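Local coordinates for neuraminidase (Influenza A virus, PDB 4FVK), which is a neuraminidase-like surface glycoprotein of bat influenza A virus, related to family 34 sialidases, whose own removal of terminal sialic acid is doubtful, at residues A[172-177]-A[218-223]; A[209-214]-A[229-234]; A[239-244]-A[301-306]; A[279-284]-A[296-301]. One frame throughout, in Å; residues are numbered along the deposited sequence.

Contact 1: A[172-177]-A[218-223]; sequences VNQSVH and NLWNDA. With CA (calcium ion), chain D.
Trp220 lies against the backbone of Val172 and Asn173. Asn173 O sits over one face of the indole, displaced toward the rim, and comes to 3.5 Å from Trp220 CZ3. Val172 O approaches the same six-membered ring obliquely, 3.5 Å from Trp220 CE3. The ring reaches these carbonyls because CG stands anti to the backbone N of Trp220 (chi1 175°). The isopropyl group of Val172 divides its branches. Its CG1 packs on Leu219 CB at 3.8 Å, and its CG2 meets Trp220 CB at 4.0 Å. No hydrogen bond joins the two segments, so this surface contact rests on van der Waals packing. It connects loops of adjacent blades of the six-bladed beta-propeller: one precedes strand 176-183, and the other links strands 211-217 and 227-230. Behind the indole, the amide of Asn221 covers the opposite face, with ND2 above its centre. That ND2 also donates to Gly197 O, which helps fix the amide. Asn218 shapes the turn. Its OD1 takes two backbone bonds, in an Asx turn and Asx motif: Trp220 N lies 2.8 Å from Asn218 OD1 in the carbonyl plane, while Asn221 N comes from above that plane. On the first loop, Ser175 OG and His177 NE2 share a hydrogen bond of 2.6 Å. Further out, Asn218 O binds the calcium ion at 2.3 Å and Asp222 O binds it at 2.4 Å. A water, Asp248 OD2, Gly266 O and Gly268 O complete the site.

Contact 2: A[209-214]-A[229-234]; sequences NNLIKC and RFTKEL
Ile212 and Phe230 form an antiparallel hydrogen-bonded pair, and each backbone satisfies the other. Ile212 N donates to Phe230 O at 2.9 Å with an almost straight bond (176°). Phe230 N returns the bond to Ile212 O, also at 2.9 Å. Arg229 CA adds a CA-H...O contact to Ile212 O at 3.5 Å. The side chains of the pair lie side by side and point the same way. Ile212 CG2 sits over the phenyl face, 3.8 Å from the centroid of the Phe230 ring, as a CH-pi contact. Ile212 CG1 also lies over this face; its very short approach to Phe230 CZ is doubtful in detail. Beyond the paired residues the strands part, and a water fills in: it donates to Asn210 O at 2.8 Å and accepts from Lys232 N at 2.9 Å. Thr231 opens a type I turn, closed by Leu234 N to Thr231 O. Its OG1 lies between the backbone N and carbonyl carbon (chi1 68°), where it accepts from Glu233 N in an ST turn. Lys213 and Arg229 share the other face. Acids outside the segments balance them: Glu277 for Lys213, and Asp276 and Glu304 for Arg229. Cys214 SG is bound in a disulfide to Cys205. The two strands, 211-217 and 227-230, form a hairpin in the middle of a four-stranded propeller blade. Strand 203-208 flanks it at one edge and strand 236-239 at the other, while Ile156 and Ile158 of the preceding blade touch Ile212 and Lys232.

Contact 3: A[239-244]-A[301-306]; sequences VEPCNG and NGIESE. With ZN (zinc ion), chain F.
Cys242 N donates to Ile303 O at 3.0 Å, nearly straight at 166°, and this is the one hydrogen bond between the loop that follows strand 236-239 and the loop that follows strand 292-299, whose touching parts run 44° apart. Segment 301-306 is folded by a type I turn from Gly302 to Ser305. Gly302 O takes two donors from Ser305: the backbone N and, at 2.7 Å, the hydroxyl OG. Ile303 swings CG1 anti to its backbone N (chi1 -161°), and this branch packs on Pro241 CB at 3.7 Å. Cys242 CB tucks against the carbonyls of Ser305 and Glu304, and its SG is bound in a disulfide to Cys259. Asn243 CA makes a CA-H...O contact with Glu306 O at 3.4 Å. Val239 crosses the extended Glu304 chain at about a right angle, with its CB 3.7 Å from Glu304 OE2. The other oxygen, OE1, forms a salt bridge with Arg229, so the carboxylate ties this loop to strand 227-230. At the far end, Glu306 OE1 binds a zinc ion at 2.0 Å, and two waters are also bound to that metal. Thr308 belongs to the same site. Zinc ligation at one end and the arginine salt bridge at the other would favour ionised carboxylates on both Glu306 and Glu304, leaving a probably charged group at each end of a contact made largely through the backbone.

Contact 4: A[279-284]-A[296-301]; sequences PAWTSK and LEQIPN
Gln298 and Trp281 are brought together by different first torsions: Gln298 CG is anti to the backbone N (chi1 -174°), whereas Trp281 CG is anti to the carbonyl carbon (chi1 -73°). This leaves the indole against the Gln298 side chain, crossing it obliquely. Gln298 CB sits over the six-membered ring of Trp281, 3.5 Å from its centroid and almost on the normal, a CH-pi contact. Leu296 CB reaches Trp281 CE3 at 3.9 Å, and Leu296 O lies at the edge of the ring. The extended Gln298 chain runs alongside Pro279, pointing the same way, with NE2 3.6 Å from Pro279 CG. Strands 280-284 and 292-299 make an antiparallel hairpin within a blade of the six-bladed beta-propeller. Ala280 pairs with Ile299 and Thr282 with Glu297, each through two backbone bonds; Ile299 N to Ala280 O is 2.7 Å. On the face that carries these residues, Thr282 CG2 lies alongside the Glu297 chain, 3.8 Å from Glu297 OE1. Thr282 OG1 is buried with no polar partner in the model. Lys284 bends at its last two torsions so that NZ meets Glu297 OE1 from above the carboxylate plane, a salt bridge of 2.8 Å. Trp281 also has an edge-to-face stack with Trp24 and a weak bond from NE1 to Val21 O. Ser283 OG is hydrogen-bonded to Phe273 O, and strand 312-314 continues the sheet beyond strand 292-299.

In the fold
The four contacts span three successive blades of the propeller. Contact 1 joins the first to the second and contact 3 the second to the third. Contacts 1 and 2 alternate along the chain, about 22 Å apart between centres. Strand 211-217 joins the hairpin of contact 2 to the calcium loop of contact 1. Contact 4, a hairpin of the third blade, is nested in the loop closed by contact 3, about 10 Å away between centres; the two share Asn301. A salt bridge ties contact 3 to contact 2, and Asp222 OD2 of contact 1 lies 2.6 Å from Glu240 OE2. Through contact 3, the calcium loop of contact 1 is joined to the loop that carries the zinc ion.

Contact 1: A[172-177]-A[218-223]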
loop_
_atom_site.group_PDB
_atom_site.type_symbol
_atom_site.label_atom_id
_atom_site.label_comp_id
_atom_site.label_asym_id
_atom_site.label_seq_id
_atom_site.Cartn_x
_atom_site.Cartn_y
_atom_site.Cartn_z
ATOM N N VAL A 172 12.545 42.127 -3.288
ATOM C CA VAL A 172 13.863 41.644 -3.661
ATOM C C VAL A 172 14.842 42.813 -3.600
ATOM O O VAL A 172 16.044 42.612 -3.413
ATOM C CB VAL A 172 13.843 40.969 -5.047
ATOM C CG1 VAL A 172 12.979 39.712 -4.994
ATOM C CG2 VAL A 172 13.329 41.928 -6.119
ATOM N N ASN A 173 14.291 44.023 -3.767
ATOM C CA ASN A 173 14.915 45.305 -3.413
ATOM C C ASN A 173 15.756 45.223 -2.156
ATOM O O ASN A 173 16.904 45.643 -2.150
ATOM C CB ASN A 173 13.826 46.371 -3.161
ATOM C CG ASN A 173 13.475 47.167 -4.403
ATOM O OD1 ASN A 173 14.291 47.313 -5.308
ATOM N ND2 ASN A 173 12.254 47.699 -4.446
ATOM N N GLN A 174 15.167 44.740 -1.067
ATOM C CA GLN A 174 15.965 44.459 0.125
ATOM C C GLN A 174 15.405 43.329 0.960
ATOM O O GLN A 174 14.673 43.507 1.942
ATOM C CB GLN A 174 16.278 45.702 0.966
ATOM C CG GLN A 174 17.513 45.517 1.881
ATOM C CD GLN A 174 18.771 45.012 1.144
ATOM O OE1 GLN A 174 19.012 45.345 -0.025
ATOM N NE2 GLN A 174 19.578 44.207 1.841
ATOM N N SER A 175 15.776 42.143 0.517
ATOM C CA SER A 175 15.460 40.922 1.189
ATOM C C SER A 175 16.463 40.766 2.314
ATOM O O SER A 175 17.543 41.347 2.280
ATOM C CB SER A 175 15.632 39.788 0.200
ATOM O OG SER A 175 16.944 39.830 -0.345
ATOM N N VAL A 176 16.096 39.970 3.304
ATOM C CA VAL A 176 16.979 39.625 4.400
ATOM C C VAL A 176 17.084 38.102 4.401
ATOM O O VAL A 176 16.096 37.418 4.158
ATOM C CB VAL A 176 16.383 40.130 5.732
ATOM C CG1 VAL A 176 17.204 39.665 6.922
ATOM C CG2 VAL A 176 16.281 41.641 5.696
ATOM N N HIS A 177 18.273 37.570 4.655
ATOM C CA HIS A 177 18.470 36.125 4.663
ATOM C C HIS A 177 19.239 35.687 5.888
ATOM O O HIS A 177 20.226 36.323 6.283
ATOM C CB HIS A 177 19.167 35.674 3.378
ATOM C CG HIS A 177 18.626 36.343 2.161
ATOM N ND1 HIS A 177 17.596 35.813 1.416
ATOM C CD2 HIS A 177 18.929 37.533 1.587
ATOM C CE1 HIS A 177 17.305 36.633 0.418
ATOM N NE2 HIS A 177 18.097 37.688 0.504
ATOM N N ASN A 218 19.371 35.192 -7.584
ATOM C CA ASN A 218 19.199 36.636 -7.395
ATOM C C ASN A 218 18.050 37.113 -8.265
ATOM O O ASN A 218 18.185 37.189 -9.487
ATOM C CB ASN A 218 20.491 37.389 -7.765
ATOM C CG ASN A 218 20.447 38.865 -7.389
ATOM O OD1 ASN A 218 19.434 39.553 -7.566
ATOM N ND2 ASN A 218 21.550 39.354 -6.856
ATOM N N LEU A 219 16.917 37.422 -7.642
ATOM C CA LEU A 219 15.746 37.862 -8.391
ATOM C C LEU A 219 15.754 39.376 -8.667
ATOM O O LEU A 219 14.884 39.884 -9.380
ATOM C CB LEU A 219 14.460 37.474 -7.651
ATOM C CG LEU A 219 14.150 35.982 -7.459
ATOM C CD1 LEU A 219 12.889 35.823 -6.636
ATOM C CD2 LEU A 219 13.997 35.270 -8.779
ATOM N N TRP A 220 16.745 40.075 -8.108
ATOM C CA TRP A 220 16.833 41.540 -8.163
ATOM C C TRP A 220 17.746 42.053 -9.289
ATOM O O TRP A 220 17.269 42.667 -10.236
ATOM C CB TRP A 220 17.291 42.079 -6.794
ATOM C CG TRP A 220 17.559 43.568 -6.711
ATOM C CD1 TRP A 220 17.089 44.544 -7.542
ATOM C CD2 TRP A 220 18.379 44.233 -5.735
ATOM N NE1 TRP A 220 17.573 45.770 -7.147
ATOM C CE2 TRP A 220 18.364 45.606 -6.041
ATOM C CE3 TRP A 220 19.124 43.795 -4.635
ATOM C CZ2 TRP A 220 19.052 46.546 -5.283
ATOM C CZ3 TRP A 220 19.809 44.732 -3.879
ATOM C CH2 TRP A 220 19.767 46.093 -4.208
ATOM N N ASN A 221 19.047 41.780 -9.208
ATOM C CA ASN A 221 20.007 42.434 -10.109
ATOM C C ASN A 221 21.148 41.582 -10.648
ATOM O O ASN A 221 22.250 42.095 -10.838
ATOM C CB ASN A 221 20.626 43.640 -9.391
ATOM C CG ASN A 221 21.265 43.252 -8.059
ATOM O OD1 ASN A 221 21.406 42.062 -7.744
ATOM N ND2 ASN A 221 21.655 44.251 -7.272
ATOM N N ASP A 222 20.924 40.295 -10.905
ATOM C CA ASP A 222 22.038 39.444 -11.318
ATOM C C ASP A 222 21.529 38.215 -12.073
ATOM O O ASP A 222 20.565 37.558 -11.648
ATOM C CB ASP A 222 22.852 39.053 -10.082
ATOM C CG ASP A 222 24.246 38.569 -10.412
ATOM O OD1 ASP A 222 24.640 38.562 -11.590
ATOM O OD2 ASP A 222 24.971 38.197 -9.467
ATOM N N ALA A 223 22.180 37.918 -13.193
ATOM C CA ALA A 223 21.891 36.739 -13.974
ATOM C C ALA A 223 22.932 35.676 -13.689
ATOM O O ALA A 223 22.824 34.553 -14.172
ATOM C CB ALA A 223 21.856 37.072 -15.471
HETATM CA CA CA D . 18.289 36.870 -11.743
HETATM O O HOH W 1 18.232 36.853 -14.159
#

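Contact 2: A[209-214]-A[229-234]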
loop_
_atom_site.group_PDB
_atom_site.type_symbol
_atom_site.label_atom_id
_atom_site.label_comp_id
_atom_site.label_asym_id
_atom_site.label_seq_id
_atom_site.Cartn_x
_atom_site.Cartn_y
_atom_site.Cartn_z
ATOM N N ASN A 209 33.084 17.872 3.586
ATOM C CA ASN A 209 34.178 18.374 4.417
ATOM C C ASN A 209 33.707 19.237 5.612
ATOM O O ASN A 209 34.336 20.254 5.945
ATOM C CB ASN A 209 35.159 19.169 3.548
ATOM C CG ASN A 209 35.656 18.376 2.338
ATOM O OD1 ASN A 209 35.661 18.871 1.208
ATOM N ND2 ASN A 209 36.081 17.143 2.577
ATOM N N ASN A 210 32.595 18.834 6.236
ATOM C CA ASN A 210 31.996 19.587 7.332
ATOM C C ASN A 210 31.585 21.002 6.954
ATOM O O ASN A 210 31.293 21.806 7.813
ATOM C CB ASN A 210 32.921 19.646 8.548
ATOM C CG ASN A 210 32.833 18.409 9.402
ATOM O OD1 ASN A 210 31.786 17.765 9.472
ATOM N ND2 ASN A 210 33.937 18.064 10.062
ATOM N N LEU A 211 31.569 21.296 5.662
ATOM C CA LEU A 211 31.120 22.594 5.187
ATOM C C LEU A 211 29.735 22.460 4.584
ATOM O O LEU A 211 29.312 21.369 4.189
ATOM C CB LEU A 211 32.050 23.092 4.095
ATOM C CG LEU A 211 33.126 24.154 4.335
ATOM C CD1 LEU A 211 33.503 24.317 5.799
ATOM C CD2 LEU A 211 34.335 23.789 3.513
ATOM N N ILE A 212 29.033 23.574 4.484
ATOM C CA ILE A 212 27.840 23.568 3.689
ATOM C C ILE A 212 27.901 24.648 2.612
ATOM O O ILE A 212 28.271 25.792 2.884
ATOM C CB ILE A 212 26.561 23.575 4.575
ATOM C CG1 ILE A 212 25.515 24.489 3.993
ATOM C CG2 ILE A 212 26.889 23.874 6.043
ATOM C CD1 ILE A 212 24.696 23.819 3.041
ATOM N N LYS A 213 27.583 24.252 1.378
ATOM C CA LYS A 213 27.664 25.139 0.223
ATOM C C LYS A 213 26.309 25.273 -0.434
ATOM O O LYS A 213 25.563 24.310 -0.504
ATOM C CB LYS A 213 28.672 24.593 -0.770
ATOM C CG LYS A 213 30.008 24.245 -0.115
ATOM C CD LYS A 213 31.021 23.799 -1.136
ATOM C CE LYS A 213 32.293 23.295 -0.480
ATOM N NZ LYS A 213 33.266 22.886 -1.531
ATOM N N CYS A 214 25.978 26.464 -0.908
ATOM C CA CYS A 214 24.641 26.724 -1.428
ATOM C C CYS A 214 24.740 27.611 -2.635
ATOM O O CYS A 214 25.621 28.466 -2.714
ATOM C CB CYS A 214 23.771 27.460 -0.396
ATOM S SG CYS A 214 23.471 26.628 1.142
ATOM N N ARG A 229 28.984 29.830 1.238
ATOM C CA ARG A 229 29.747 28.737 1.832
ATOM C C ARG A 229 29.837 29.027 3.311
ATOM O O ARG A 229 30.182 30.138 3.687
ATOM C CB ARG A 229 31.172 28.712 1.279
ATOM C CG ARG A 229 31.271 28.657 -0.226
ATOM C CD ARG A 229 32.669 29.032 -0.679
ATOM N NE ARG A 229 32.845 28.798 -2.107
ATOM C CZ ARG A 229 33.806 29.342 -2.848
ATOM N NH1 ARG A 229 34.698 30.176 -2.304
ATOM N NH2 ARG A 229 33.859 29.058 -4.145
ATOM N N PHE A 230 29.540 28.051 4.155
ATOM C CA PHE A 230 29.650 28.287 5.583
ATOM C C PHE A 230 29.981 27.057 6.392
ATOM O O PHE A 230 29.809 25.930 5.926
ATOM C CB PHE A 230 28.417 29.017 6.141
ATOM C CG PHE A 230 27.120 28.238 6.080
ATOM C CD1 PHE A 230 26.724 27.431 7.143
ATOM C CD2 PHE A 230 26.253 28.390 5.008
ATOM C CE1 PHE A 230 25.508 26.738 7.114
ATOM C CE2 PHE A 230 25.026 27.711 4.971
ATOM C CZ PHE A 230 24.661 26.875 6.020
ATOM N N THR A 231 30.475 27.299 7.603
ATOM C CA THR A 231 30.814 26.247 8.553
ATOM C C THR A 231 29.696 26.029 9.571
ATOM O O THR A 231 28.718 26.784 9.624
ATOM C CB THR A 231 32.056 26.635 9.362
ATOM O OG1 THR A 231 31.725 27.741 10.229
ATOM C CG2 THR A 231 33.205 27.024 8.432
ATOM N N LYS A 232 29.892 25.033 10.422
ATOM C CA LYS A 232 28.920 24.679 11.450
ATOM C C LYS A 232 28.918 25.705 12.561
ATOM O O LYS A 232 28.007 25.707 13.386
ATOM C CB LYS A 232 29.217 23.306 12.057
ATOM C CG LYS A 232 29.161 22.158 11.087
ATOM C CD LYS A 232 29.406 20.824 11.815
ATOM C CE LYS A 232 28.273 20.519 12.787
ATOM N NZ LYS A 232 28.508 19.247 13.541
ATOM N N GLU A 233 29.940 26.565 12.596
ATOM C CA GLU A 233 29.977 27.661 13.561
ATOM C C GLU A 233 29.338 28.895 12.939
ATOM O O GLU A 233 29.344 29.973 13.530
ATOM C CB GLU A 233 31.411 27.991 13.991
ATOM C CG GLU A 233 32.215 26.835 14.566
ATOM C CD GLU A 233 33.706 27.174 14.716
ATOM O OE1 GLU A 233 34.032 28.240 15.298
ATOM O OE2 GLU A 233 34.554 26.379 14.242
ATOM N N LEU A 234 28.808 28.729 11.732
ATOM C CA LEU A 234 28.175 29.810 10.973
ATOM C C LEU A 234 29.112 30.963 10.529
ATOM O O LEU A 234 28.657 32.066 10.227
ATOM C CB LEU A 234 26.940 30.341 11.709
ATOM C CG LEU A 234 26.015 29.246 12.280
ATOM C CD1 LEU A 234 24.792 29.869 12.980
ATOM C CD2 LEU A 234 25.592 28.236 11.202
HETATM O O HOH W 2 32.164 23.237 10.071
#

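Contact 3: A[239-244]-A[301-306]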
loop_
_atom_site.group_PDB
_atom_site.type_symbol
_atom_site.label_atom_id
_atom_site.label_comp_id
_atom_site.label_asym_id
_atom_site.label_seq_id
_atom_site.Cartn_x
_atom_site.Cartn_y
_atom_site.Cartn_z
ATOM N N VAL A 239 30.315 34.562 -2.406
ATOM C CA VAL A 239 31.121 34.909 -3.573
ATOM C C VAL A 239 30.347 34.835 -4.886
ATOM O O VAL A 239 29.335 34.133 -5.005
ATOM C CB VAL A 239 32.387 34.034 -3.710
ATOM C CG1 VAL A 239 33.201 34.052 -2.419
ATOM C CG2 VAL A 239 32.026 32.602 -4.122
ATOM N N GLU A 240 30.861 35.555 -5.873
ATOM C CA GLU A 240 30.267 35.643 -7.188
ATOM C C GLU A 240 31.066 34.775 -8.152
ATOM O O GLU A 240 32.295 34.753 -8.086
ATOM C CB GLU A 240 30.306 37.103 -7.644
ATOM C CG GLU A 240 29.637 37.363 -8.976
ATOM C CD GLU A 240 28.134 37.503 -8.848
ATOM O OE1 GLU A 240 27.609 37.382 -7.720
ATOM O OE2 GLU A 240 27.483 37.751 -9.880
ATOM N N PRO A 241 30.379 34.034 -9.044
ATOM C CA PRO A 241 31.124 33.273 -10.059
ATOM C C PRO A 241 31.951 34.229 -10.915
ATOM O O PRO A 241 31.493 35.344 -11.170
ATOM C CB PRO A 241 30.022 32.618 -10.908
ATOM C CG PRO A 241 28.798 32.643 -10.052
ATOM C CD PRO A 241 28.925 33.907 -9.217
ATOM N N CYS A 242 33.135 33.798 -11.348
ATOM C CA CYS A 242 34.081 34.692 -12.017
ATOM C C CYS A 242 34.263 34.383 -13.506
ATOM O O CYS A 242 35.123 34.959 -14.163
ATOM C CB CYS A 242 35.435 34.704 -11.294
ATOM S SG CYS A 242 35.373 35.415 -9.632
ATOM N N ASN A 243 33.457 33.468 -14.036
ATOM C CA ASN A 243 33.399 33.304 -15.476
ATOM C C ASN A 243 32.576 34.431 -16.088
ATOM O O ASN A 243 32.232 35.395 -15.411
ATOM C CB ASN A 243 32.844 31.928 -15.865
ATOM C CG ASN A 243 31.454 31.665 -15.303
ATOM O OD1 ASN A 243 30.894 32.478 -14.567
ATOM N ND2 ASN A 243 30.887 30.519 -15.659
ATOM N N GLY A 244 32.262 34.313 -17.368
ATOM C CA GLY A 244 31.420 35.295 -18.024
ATOM C C GLY A 244 30.151 34.684 -18.591
ATOM O O GLY A 244 29.444 35.324 -19.379
ATOM N N ASN A 301 39.143 24.565 -13.023
ATOM C CA ASN A 301 39.776 25.433 -12.041
ATOM C C ASN A 301 38.821 26.026 -10.982
ATOM O O ASN A 301 39.221 26.858 -10.182
ATOM C CB ASN A 301 40.552 26.558 -12.750
ATOM C CG ASN A 301 41.765 26.054 -13.503
ATOM O OD1 ASN A 301 42.441 25.115 -13.073
ATOM N ND2 ASN A 301 42.054 26.685 -14.633
ATOM N N GLY A 302 37.563 25.609 -10.977
ATOM C CA GLY A 302 36.635 26.088 -9.967
ATOM C C GLY A 302 35.877 27.312 -10.434
ATOM O O GLY A 302 36.235 27.941 -11.429
ATOM N N ILE A 303 34.831 27.666 -9.700
ATOM C CA ILE A 303 33.917 28.712 -10.124
ATOM C C ILE A 303 34.515 30.113 -9.966
ATOM O O ILE A 303 33.990 31.096 -10.500
ATOM C CB ILE A 303 32.604 28.624 -9.327
ATOM C CG1 ILE A 303 31.478 29.377 -10.051
ATOM C CG2 ILE A 303 32.814 29.154 -7.902
ATOM C CD1 ILE A 303 31.152 28.819 -11.443
ATOM N N GLU A 304 35.600 30.228 -9.217
ATOM C CA GLU A 304 36.234 31.540 -9.101
ATOM C C GLU A 304 37.407 31.718 -10.070
ATOM O O GLU A 304 38.194 32.651 -9.940
ATOM C CB GLU A 304 36.642 31.848 -7.661
ATOM C CG GLU A 304 35.449 32.034 -6.756
ATOM C CD GLU A 304 35.837 32.408 -5.346
ATOM O OE1 GLU A 304 36.152 31.489 -4.555
ATOM O OE2 GLU A 304 35.817 33.620 -5.032
ATOM N N SER A 305 37.500 30.826 -11.047
ATOM C CA SER A 305 38.473 30.973 -12.113
ATOM C C SER A 305 37.847 31.745 -13.266
ATOM O O SER A 305 36.761 32.319 -13.121
ATOM C CB SER A 305 38.964 29.609 -12.590
ATOM O OG SER A 305 37.961 28.919 -13.320
ATOM N N GLU A 306 38.535 31.754 -14.407
ATOM C CA GLU A 306 38.055 32.470 -15.585
ATOM C C GLU A 306 36.960 31.666 -16.286
ATOM O O GLU A 306 36.195 32.195 -17.090
ATOM C CB GLU A 306 39.213 32.782 -16.547
ATOM C CG GLU A 306 40.171 31.622 -16.744
ATOM C CD GLU A 306 40.851 31.636 -18.104
ATOM O OE1 GLU A 306 41.111 30.538 -18.642
ATOM O OE2 GLU A 306 41.121 32.738 -18.632
HETATM ZN ZN ZN F . 41.881 28.813 -17.978
HETATM O O HOH W 3 43.194 29.715 -16.638
HETATM O O HOH W 4 40.614 28.751 -16.364
#

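Contact 4: A[279-284]-A[296-301]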
loop_
_atom_site.group_PDB
_atom_site.type_symbol
_atom_site.label_atom_id
_atom_site.label_comp_id
_atom_site.label_asym_id
_atom_site.label_seq_id
_atom_site.Cartn_x
_atom_site.Cartn_y
_atom_site.Cartn_z
ATOM N N PRO A 279 37.133 20.214 -9.961
ATOM C CA PRO A 279 36.416 21.074 -10.906
ATOM C C PRO A 279 35.005 21.476 -10.451
ATOM O O PRO A 279 34.377 20.813 -9.637
ATOM C CB PRO A 279 36.308 20.190 -12.154
ATOM C CG PRO A 279 37.411 19.222 -12.026
ATOM C CD PRO A 279 37.447 18.912 -10.563
ATOM N N ALA A 280 34.536 22.591 -10.978
ATOM C CA ALA A 280 33.212 23.071 -10.685
ATOM C C ALA A 280 32.328 22.679 -11.851
ATOM O O ALA A 280 32.802 22.539 -12.980
ATOM C CB ALA A 280 33.219 24.592 -10.496
ATOM N N TRP A 281 31.045 22.487 -11.575
ATOM C CA TRP A 281 30.088 22.307 -12.652
ATOM C C TRP A 281 29.026 23.375 -12.602
ATOM O O TRP A 281 28.540 23.778 -11.546
ATOM C CB TRP A 281 29.405 20.944 -12.601
ATOM C CG TRP A 281 30.241 19.800 -13.001
ATOM C CD1 TRP A 281 31.108 19.092 -12.210
ATOM C CD2 TRP A 281 30.236 19.149 -14.280
ATOM N NE1 TRP A 281 31.658 18.064 -12.932
ATOM C CE2 TRP A 281 31.149 18.082 -14.206
ATOM C CE3 TRP A 281 29.567 19.384 -15.482
ATOM C CZ2 TRP A 281 31.402 17.244 -15.282
ATOM C CZ3 TRP A 281 29.819 18.556 -16.551
ATOM C CH2 TRP A 281 30.727 17.495 -16.449
ATOM N N THR A 282 28.632 23.769 -13.789
ATOM C CA THR A 282 27.725 24.860 -14.009
ATOM C C THR A 282 26.532 24.203 -14.706
ATOM O O THR A 282 26.683 23.122 -15.265
ATOM C CB THR A 282 28.458 25.878 -14.909
ATOM O OG1 THR A 282 28.620 27.107 -14.199
ATOM C CG2 THR A 282 27.766 26.093 -16.229
ATOM N N SER A 283 25.346 24.803 -14.639
ATOM C CA SER A 283 24.186 24.190 -15.273
ATOM C C SER A 283 23.196 25.252 -15.672
ATOM O O SER A 283 22.960 26.164 -14.926
ATOM C CB SER A 283 23.508 23.207 -14.314
ATOM O OG SER A 283 22.917 23.920 -13.254
ATOM N N LYS A 284 22.599 25.113 -16.849
ATOM C CA LYS A 284 21.728 26.153 -17.365
ATOM C C LYS A 284 20.900 25.668 -18.542
ATOM O O LYS A 284 21.174 24.619 -19.123
ATOM C CB LYS A 284 22.580 27.351 -17.817
ATOM C CG LYS A 284 23.659 26.981 -18.835
ATOM C CD LYS A 284 24.215 28.257 -19.500
ATOM C CE LYS A 284 25.725 28.255 -19.595
ATOM N NZ LYS A 284 26.244 27.094 -20.358
ATOM N N LEU A 296 25.144 20.966 -18.751
ATOM C CA LEU A 296 26.068 20.901 -17.633
ATOM C C LEU A 296 27.485 21.087 -18.177
ATOM O O LEU A 296 27.893 20.370 -19.097
ATOM C CB LEU A 296 25.960 19.536 -16.947
ATOM C CG LEU A 296 24.953 19.371 -15.801
ATOM C CD1 LEU A 296 25.512 19.965 -14.508
ATOM C CD2 LEU A 296 23.617 19.993 -16.162
ATOM N N GLU A 297 28.228 22.044 -17.618
ATOM C CA GLU A 297 29.599 22.337 -18.071
ATOM C C GLU A 297 30.620 22.269 -16.941
ATOM O O GLU A 297 30.433 22.885 -15.890
ATOM C CB GLU A 297 29.647 23.711 -18.749
ATOM C CG GLU A 297 28.920 23.729 -20.091
ATOM C CD GLU A 297 28.792 25.120 -20.691
ATOM O OE1 GLU A 297 28.777 26.101 -19.920
ATOM O OE2 GLU A 297 28.680 25.233 -21.931
ATOM N N GLN A 298 31.695 21.516 -17.160
ATOM C CA GLN A 298 32.748 21.350 -16.162
ATOM C C GLN A 298 33.829 22.444 -16.292
ATOM O O GLN A 298 34.304 22.727 -17.388
ATOM C CB GLN A 298 33.387 19.967 -16.304
ATOM C CG GLN A 298 34.394 19.633 -15.216
ATOM C CD GLN A 298 35.307 18.485 -15.587
ATOM O OE1 GLN A 298 35.827 18.425 -16.701
ATOM N NE2 GLN A 298 35.519 17.570 -14.649
ATOM N N ILE A 299 34.209 23.051 -15.172
ATOM C CA ILE A 299 35.250 24.075 -15.147
ATOM C C ILE A 299 36.350 23.594 -14.226
ATOM O O ILE A 299 36.199 23.659 -13.004
ATOM C CB ILE A 299 34.707 25.414 -14.594
ATOM C CG1 ILE A 299 33.505 25.877 -15.418
ATOM C CG2 ILE A 299 35.814 26.494 -14.584
ATOM C CD1 ILE A 299 32.787 27.053 -14.869
ATOM N N PRO A 300 37.449 23.076 -14.796
ATOM C CA PRO A 300 38.466 22.401 -13.976
ATOM C C PRO A 300 39.003 23.262 -12.804
ATOM O O PRO A 300 39.250 22.738 -11.708
ATOM C CB PRO A 300 39.573 22.071 -14.991
ATOM C CG PRO A 300 38.854 21.956 -16.322
ATOM C CD PRO A 300 37.689 22.917 -16.246
ATOM N N ASN A 301 39.143 24.565 -13.023
ATOM C CA ASN A 301 39.776 25.433 -12.041
ATOM C C ASN A 301 38.821 26.026 -10.982
ATOM O O ASN A 301 39.221 26.858 -10.182
ATOM C CB ASN A 301 40.552 26.558 -12.750
ATOM C CG ASN A 301 41.765 26.054 -13.503
ATOM O OD1 ASN A 301 42.441 25.115 -13.073
ATOM N ND2 ASN A 301 42.054 26.685 -14.633
#